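Local atomic coordinates of fimbrial subunit type 1 (Actinomyces oris, PDB entry 3UXF), a protein that serves as the major structural subunit of cell-wall-linked surface fimbriae, through which the bacterium adheres. Residues E78-K83 and S141-P146; L84-T89 and V135-V140; V157-T162 and Y172-Y177. All blocks are in the same frame, centred on the assembly; numbering follows the deposited sequence.

Interaction 1. Residues E78-K83 and S141-P146; sequences EFTITK and SETRTP
Ser141 and Thr80 form an antiparallel hydrogen-bonded pair, trading two nearly straight backbone bonds, Thr80 N to Ser141 O (2.8 Å) and Ser141 N to Thr80 O (2.9 Å). The small hydroxymethyl of Ser141 lies on the same sheet face as Thr80 and finds its polar partner in Asp154. Glu142 is opposite Phe79 in the next, non-hydrogen-bonded pair. With CG anti to the backbone N (chi1 -175°), its extended chain crosses the ring: CG passes over one ring face near the rim, and CB comes within 3.8 Å of Phe79 CE1. The aliphatic part of the glutamate thus covers a buried aromatic, while its carboxylate is held by Lys49, the Ala152 amide and the hydroxyl of Thr145. At Thr143 the register slips by one residue. Thr143 and Arg144 both face Glu78, a classic beta bulge between neighbouring strands of the pilin N-terminal domain, and Glu78 O collects Thr143 N at 2.8 Å and, weakly, Arg144 N. The extra residue brings the Thr143 hydroxyl over the strand 78-83, where threonine can use it both ways: OG1 accepts from Thr80 OG1 (2.8 Å) and donates to the anti lone pair of Glu78 OE1 in a short bond of 2.5 Å. This chain restrains the rotation of the two threonine hydroxyls and of the Glu78 carboxylate. Arg144 restores the pairing, its O taking Glu78 N at 2.9 Å. Its CB lies 3.7 Å from Glu78 CB, but the chain bends at chi3 and its guanidinium forms a salt bridge with Asp76.

Interaction 2. Residues L84-T89 and V135-V140; sequences LNVDLT and VGAYLV
Leu88, Val86 and Leu84 gather around the methyl of Ala137, a residue small enough to let the irregular segment 84-89 come down onto the strand. Val86 CG2 reaches the Ala137 CB at 3.7 Å. Leu88, its CG beside the backbone N (chi1 -68°), rests CD1 on the Gly136 backbone, with CD1 only 3.3 Å from Gly136 C, a tight fit. Glycine suits position 136 because at its backbone angles (phi 157°, psi -175°) a CB would press on the carbonyl oxygen of the residue before. Further along, Leu84 CD2 touches Leu139 CB at 3.8 Å, the two side chains lying oblique to each other and extending the apolar patch.

Moving outward, Leu84 N donates to Ala137 O (2.8 Å). Beyond it the backbones part, and two waters fill the role of direct bonds. Water 1 donates to Leu84 O and Val86 O and accepts from Ala137 N; water 2 accepts from Leu88 N and donates to Val135 O. At the solvent-exposed end of the segment Asp87 OD1 accepts from Thr89 N (2.9 Å), an Asx turn, and also from Thr89 OG1 (2.6 Å), both from the same face of its carboxylate plane, which braces the turn. The segment leads from strand 78-84 into helix 91-99, whose Trp94 binds Leu88 O; Leu110 touches Leu84 and Val86, and strand 155-159 borders Gly136 on its other edge.

Interaction 3. Residues V157-T162 and Y172-Y177; sequences VTLPMT and YNVHVY
Val174 is rotated so that CG1 stands opposite its own backbone N (chi1 178°) and CG2 opposite the carbonyl carbon, which spreads its two methyls across the facing segment. CG1 meets Val157 CG2 at 3.8 Å and Met161 SD at 3.7 Å, the thioether lying about at right angles to the valine. CG2 meets Leu159 CD1 (3.6 Å) and the carbonyl oxygen of Thr158. As modelled, Leu159 has a strained, nearly eclipsed chi2 of 6°, so the exact place of CD1 is less certain. Val157 directs CG2 between two valines and also touches Val176 CG1 at 3.9 Å. Compact branched residues suit such a layer, filling the gap between two backbones with few conformations to lose.

Here the two sheets of a beta sandwich face each other: strand 155-159 is an outermost strand of one, and strand 173-176 belongs to the other, running nearly antiparallel with the axes of the short segments 7.8 Å apart. The chain crosses from one sheet to the other at Pro160, whose preceding peptide bond is cis, before strand 161-162 pairs with strand 170-176 as a hairpin. Thr158 OG1 spans this corner, donating to Pro160 O at 2.9 Å.

Proline has a second use at this bend. Its ring lies over one face of Tyr172, the two side chains pointing the same way, and CB sits over the centre of the aromatic face, a CH-pi contact 3.8 Å from the centroid and 13° off the ring normal, while CG approaches Tyr172 CE1. The tyrosine hydroxyl binds the amide of Asp38.

In the fold
All three interactions lie in the N-terminal domain of the pilin, far from the centre of the elongated chain. Interactions 1 and 2, with centres about 17 Å apart, use the same two strands in succession: strands 78-84 and 136-144 pair in interaction 1, and the continuation of the first past its end meets the start of the second in interaction 2, which falls within the loop between the partners of interaction 1. Interaction 3 follows along the chain, its centre about 11 Å from that of interaction 2. Strand 155-159 lies beside 136-144, so these contacts join neighbouring strands within one sheet and then that sheet to its partner, with strand 170-176, across the domain's sandwich.

Interaction 1. Residues E78-K83 and S141-P146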
# COMPACT_ATOMS: atom_id res chain seq x y z
N GLU A 78 13.41 -5.51 19.35
CA GLU A 78 13.74 -6.00 20.70
C GLU A 78 12.58 -6.80 21.27
O GLU A 78 11.43 -6.33 21.24
CB GLU A 78 14.02 -4.82 21.61
CG GLU A 78 14.41 -5.25 23.00
CD GLU A 78 14.47 -4.07 23.94
OE1 GLU A 78 13.43 -3.67 24.50
OE2 GLU A 78 15.58 -3.52 24.11
N PHE A 79 12.86 -7.98 21.81
CA PHE A 79 11.89 -8.76 22.58
C PHE A 79 12.32 -8.81 24.02
O PHE A 79 13.50 -8.92 24.30
CB PHE A 79 11.75 -10.18 22.03
CG PHE A 79 10.93 -10.24 20.78
CD1 PHE A 79 9.57 -10.38 20.87
CD2 PHE A 79 11.52 -10.13 19.54
CE1 PHE A 79 8.77 -10.40 19.71
CE2 PHE A 79 10.73 -10.13 18.38
CZ PHE A 79 9.36 -10.32 18.48
N THR A 80 11.34 -8.68 24.90
CA THR A 80 11.57 -8.86 26.32
C THR A 80 10.80 -10.10 26.77
O THR A 80 9.65 -10.30 26.40
CB THR A 80 11.07 -7.66 27.09
OG1 THR A 80 11.88 -6.53 26.74
CG2 THR A 80 11.18 -7.91 28.60
N ILE A 81 11.43 -10.94 27.58
CA ILE A 81 10.70 -12.03 28.21
C ILE A 81 10.61 -11.77 29.71
O ILE A 81 11.60 -11.33 30.32
CB ILE A 81 11.31 -13.41 27.88
CG1 ILE A 81 12.74 -13.55 28.43
CG2 ILE A 81 11.34 -13.61 26.38
CD1 ILE A 81 13.32 -14.98 28.27
N THR A 82 9.45 -12.04 30.30
CA THR A 82 9.31 -11.86 31.74
C THR A 82 8.85 -13.18 32.35
O THR A 82 7.82 -13.73 31.93
CB THR A 82 8.28 -10.79 32.06
OG1 THR A 82 8.70 -9.56 31.45
CG2 THR A 82 8.15 -10.60 33.57
N LYS A 83 9.60 -13.73 33.32
CA LYS A 83 9.17 -14.99 33.94
C LYS A 83 7.91 -14.82 34.77
O LYS A 83 7.76 -13.82 35.48
CB LYS A 83 10.29 -15.58 34.83
CG LYS A 83 10.03 -17.03 35.24
CD LYS A 83 11.27 -17.63 35.96
CE LYS A 83 10.92 -18.48 37.17
NZ LYS A 83 10.04 -19.64 36.95
N SER A 141 7.09 -10.11 24.99
CA SER A 141 6.55 -8.88 24.42
C SER A 141 7.58 -8.19 23.53
O SER A 141 8.77 -8.11 23.85
CB SER A 141 6.12 -7.96 25.56
OG SER A 141 5.57 -6.75 25.04
N GLU A 142 7.12 -7.66 22.40
CA GLU A 142 8.01 -6.87 21.57
C GLU A 142 8.10 -5.46 22.11
O GLU A 142 7.11 -4.72 22.11
CB GLU A 142 7.48 -6.84 20.13
CG GLU A 142 8.39 -6.15 19.15
CD GLU A 142 7.92 -6.33 17.70
OE1 GLU A 142 7.46 -7.44 17.35
OE2 GLU A 142 8.04 -5.38 16.91
N THR A 143 9.27 -5.09 22.62
CA THR A 143 9.39 -3.86 23.41
C THR A 143 10.11 -2.71 22.71
O THR A 143 10.14 -1.58 23.24
CB THR A 143 10.09 -4.14 24.75
OG1 THR A 143 11.25 -4.95 24.52
CG2 THR A 143 9.14 -4.89 25.70
N ARG A 144 10.76 -3.00 21.58
CA ARG A 144 11.21 -1.91 20.69
C ARG A 144 11.05 -2.32 19.25
O ARG A 144 11.56 -3.37 18.82
CB ARG A 144 12.67 -1.49 20.94
CG ARG A 144 12.96 -0.17 20.22
CD ARG A 144 14.41 0.27 20.26
NE ARG A 144 15.33 -0.83 19.98
CZ ARG A 144 15.59 -1.35 18.78
NH1 ARG A 144 14.98 -0.90 17.68
NH2 ARG A 144 16.45 -2.35 18.68
N THR A 145 10.37 -1.46 18.48
CA THR A 145 9.94 -1.79 17.14
C THR A 145 10.29 -0.61 16.25
O THR A 145 9.81 0.47 16.53
CB THR A 145 8.42 -1.97 17.10
OG1 THR A 145 8.00 -2.97 18.06
CG2 THR A 145 7.95 -2.39 15.70
N PRO A 146 11.11 -0.83 15.23
CA PRO A 146 11.39 0.25 14.27
C PRO A 146 10.08 0.81 13.73
O PRO A 146 9.11 0.06 13.61
CB PRO A 146 12.14 -0.46 13.15
CG PRO A 146 12.80 -1.64 13.82
CD PRO A 146 11.80 -2.08 14.86

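Interaction 2. Residues L84-T89 and V135-V140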
# COMPACT_ATOMS: atom_id res chain seq x y z
N LEU A 84 6.99 -15.77 34.65
CA LEU A 84 5.73 -15.69 35.38
C LEU A 84 5.88 -16.46 36.67
O LEU A 84 6.71 -17.38 36.78
CB LEU A 84 4.57 -16.24 34.57
CG LEU A 84 4.36 -15.56 33.21
CD1 LEU A 84 3.09 -16.06 32.56
CD2 LEU A 84 4.35 -14.02 33.33
N ASN A 85 5.07 -16.07 37.66
CA ASN A 85 5.14 -16.72 38.96
C ASN A 85 4.28 -17.97 38.99
O ASN A 85 3.25 -18.05 39.68
CB ASN A 85 4.68 -15.73 40.03
CG ASN A 85 5.72 -14.65 40.30
OD1 ASN A 85 5.38 -13.49 40.54
ND2 ASN A 85 6.99 -15.04 40.27
N VAL A 86 4.69 -18.95 38.19
CA VAL A 86 4.13 -20.29 38.21
C VAL A 86 5.29 -21.26 38.23
O VAL A 86 6.33 -21.03 37.60
CB VAL A 86 3.21 -20.61 36.99
CG1 VAL A 86 1.91 -19.77 37.04
CG2 VAL A 86 3.96 -20.40 35.69
N ASP A 87 5.14 -22.34 38.98
CA ASP A 87 6.22 -23.32 39.07
C ASP A 87 5.88 -24.49 38.15
O ASP A 87 5.02 -25.31 38.47
CB ASP A 87 6.32 -23.81 40.53
CG ASP A 87 7.47 -24.77 40.76
OD1 ASP A 87 8.04 -25.30 39.79
OD2 ASP A 87 7.81 -25.00 41.97
N LEU A 88 6.59 -24.58 37.01
CA LEU A 88 6.21 -25.60 36.03
C LEU A 88 6.83 -26.97 36.39
O LEU A 88 6.67 -27.96 35.65
CB LEU A 88 6.61 -25.18 34.60
CG LEU A 88 5.79 -23.98 34.06
CD1 LEU A 88 6.06 -23.89 32.56
CD2 LEU A 88 4.30 -24.17 34.32
N THR A 89 7.50 -27.04 37.54
CA THR A 89 7.89 -28.34 38.04
C THR A 89 6.78 -28.95 38.89
O THR A 89 6.97 -30.02 39.48
CB THR A 89 9.22 -28.33 38.83
OG1 THR A 89 9.03 -27.70 40.10
CG2 THR A 89 10.33 -27.62 38.07
N VAL A 135 13.49 -23.37 33.32
CA VAL A 135 12.18 -24.03 33.28
C VAL A 135 11.14 -23.12 33.90
O VAL A 135 11.25 -22.66 35.05
CB VAL A 135 12.23 -25.39 34.01
CG1 VAL A 135 10.84 -25.95 34.21
CG2 VAL A 135 13.06 -26.37 33.17
N GLY A 136 10.09 -22.85 33.13
CA GLY A 136 9.02 -22.00 33.60
C GLY A 136 8.24 -21.36 32.47
O GLY A 136 8.47 -21.65 31.30
N ALA A 137 7.31 -20.48 32.83
CA ALA A 137 6.49 -19.80 31.84
C ALA A 137 6.94 -18.35 31.69
O ALA A 137 7.34 -17.71 32.66
CB ALA A 137 5.02 -19.86 32.23
N TYR A 138 6.88 -17.84 30.47
CA TYR A 138 7.32 -16.48 30.19
C TYR A 138 6.31 -15.70 29.37
O TYR A 138 5.68 -16.23 28.46
CB TYR A 138 8.64 -16.50 29.41
CG TYR A 138 9.82 -16.95 30.22
CD1 TYR A 138 10.68 -16.03 30.80
CD2 TYR A 138 10.08 -18.30 30.41
CE1 TYR A 138 11.76 -16.44 31.54
CE2 TYR A 138 11.16 -18.72 31.15
CZ TYR A 138 12.00 -17.79 31.71
OH TYR A 138 13.08 -18.20 32.45
N LEU A 139 6.17 -14.43 29.71
CA LEU A 139 5.37 -13.51 28.93
C LEU A 139 6.35 -12.85 27.97
O LEU A 139 7.35 -12.28 28.40
CB LEU A 139 4.72 -12.46 29.83
CG LEU A 139 3.79 -11.46 29.15
CD1 LEU A 139 2.65 -12.19 28.46
CD2 LEU A 139 3.26 -10.47 30.16
N VAL A 140 6.08 -12.95 26.68
CA VAL A 140 6.98 -12.43 25.66
C VAL A 140 6.36 -11.22 25.00
O VAL A 140 5.23 -11.30 24.49
CB VAL A 140 7.29 -13.49 24.61
CG1 VAL A 140 8.34 -12.98 23.59
CG2 VAL A 140 7.76 -14.79 25.30
O HOH W 1 7.62 -19.74 35.53
O HOH W 2 9.00 -23.02 36.76

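Interaction 3. Residues V157-T162 and Y172-Y177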
# COMPACT_ATOMS: atom_id res chain seq x y z
N VAL A 157 4.69 -18.35 26.68
CA VAL A 157 5.32 -19.58 26.25
C VAL A 157 5.78 -20.35 27.49
O VAL A 157 6.05 -19.74 28.53
CB VAL A 157 6.51 -19.27 25.33
CG1 VAL A 157 7.63 -18.55 26.07
CG2 VAL A 157 6.98 -20.51 24.60
N THR A 158 5.81 -21.68 27.40
CA THR A 158 6.38 -22.47 28.47
C THR A 158 7.69 -23.12 27.99
O THR A 158 7.78 -23.54 26.83
CB THR A 158 5.42 -23.58 28.97
OG1 THR A 158 5.08 -24.52 27.94
CG2 THR A 158 4.12 -22.97 29.45
N LEU A 159 8.66 -23.20 28.89
CA LEU A 159 9.87 -23.99 28.66
C LEU A 159 9.87 -25.03 29.76
O LEU A 159 10.01 -24.68 30.93
CB LEU A 159 11.09 -23.12 28.90
CG LEU A 159 11.61 -22.17 27.80
CD1 LEU A 159 10.79 -22.00 26.48
CD2 LEU A 159 12.29 -20.89 28.34
N PRO A 160 9.73 -26.32 29.41
CA PRO A 160 9.54 -26.88 28.07
C PRO A 160 8.09 -26.83 27.63
O PRO A 160 7.20 -26.39 28.38
CB PRO A 160 9.95 -28.35 28.27
CG PRO A 160 9.48 -28.65 29.71
CD PRO A 160 9.70 -27.36 30.47
N MET A 161 7.86 -27.27 26.39
CA MET A 161 6.54 -27.52 25.83
C MET A 161 6.50 -28.99 25.56
O MET A 161 7.54 -29.59 25.30
CB MET A 161 6.41 -26.84 24.45
CG MET A 161 6.08 -25.38 24.53
SD MET A 161 5.88 -24.79 22.84
CE MET A 161 4.41 -25.69 22.38
N THR A 162 5.30 -29.57 25.55
CA THR A 162 5.13 -30.94 25.12
C THR A 162 5.12 -30.89 23.60
O THR A 162 4.34 -30.16 23.01
CB THR A 162 3.82 -31.53 25.63
OG1 THR A 162 3.89 -31.69 27.05
CG2 THR A 162 3.55 -32.89 24.99
N TYR A 172 12.68 -28.63 25.33
CA TYR A 172 13.26 -27.57 26.13
C TYR A 172 13.88 -26.45 25.29
O TYR A 172 14.34 -25.45 25.83
CB TYR A 172 14.32 -28.13 27.09
CG TYR A 172 13.77 -29.06 28.15
CD1 TYR A 172 13.46 -28.58 29.42
CD2 TYR A 172 13.56 -30.40 27.89
CE1 TYR A 172 12.96 -29.42 30.39
CE2 TYR A 172 13.06 -31.25 28.87
CZ TYR A 172 12.76 -30.75 30.11
OH TYR A 172 12.26 -31.58 31.08
N ASN A 173 13.88 -26.63 23.98
CA ASN A 173 14.42 -25.62 23.07
C ASN A 173 13.29 -25.17 22.17
O ASN A 173 13.08 -25.71 21.09
CB ASN A 173 15.57 -26.20 22.26
CG ASN A 173 16.71 -26.67 23.14
OD1 ASN A 173 16.95 -27.87 23.27
ND2 ASN A 173 17.41 -25.73 23.75
N VAL A 174 12.51 -24.22 22.67
CA VAL A 174 11.29 -23.80 22.01
C VAL A 174 11.49 -22.71 20.98
O VAL A 174 12.22 -21.75 21.19
CB VAL A 174 10.24 -23.35 23.06
CG1 VAL A 174 8.98 -22.87 22.38
CG2 VAL A 174 9.94 -24.49 24.02
N HIS A 175 10.81 -22.87 19.84
CA HIS A 175 10.84 -21.89 18.77
C HIS A 175 9.44 -21.35 18.60
O HIS A 175 8.48 -22.11 18.52
CB HIS A 175 11.30 -22.54 17.47
CG HIS A 175 12.76 -22.86 17.45
ND1 HIS A 175 13.68 -22.13 16.73
CD2 HIS A 175 13.46 -23.84 18.07
CE1 HIS A 175 14.88 -22.64 16.90
NE2 HIS A 175 14.78 -23.68 17.71
N VAL A 176 9.32 -20.03 18.56
CA VAL A 176 8.01 -19.41 18.40
C VAL A 176 8.01 -18.41 17.24
O VAL A 176 8.99 -17.70 17.02
CB VAL A 176 7.54 -18.72 19.69
CG1 VAL A 176 7.21 -19.75 20.75
CG2 VAL A 176 8.60 -17.76 20.20
N TYR A 177 6.91 -18.39 16.51
CA TYR A 177 6.73 -17.47 15.39
C TYR A 177 5.53 -16.58 15.70
O TYR A 177 4.40 -16.92 15.36
CB TYR A 177 6.49 -18.25 14.09
CG TYR A 177 7.63 -19.16 13.71
CD1 TYR A 177 8.53 -18.81 12.71
CD2 TYR A 177 7.81 -20.38 14.34
CE1 TYR A 177 9.57 -19.64 12.36
CE2 TYR A 177 8.85 -21.22 14.00
CZ TYR A 177 9.72 -20.84 13.01
OH TYR A 177 10.76 -21.67 12.67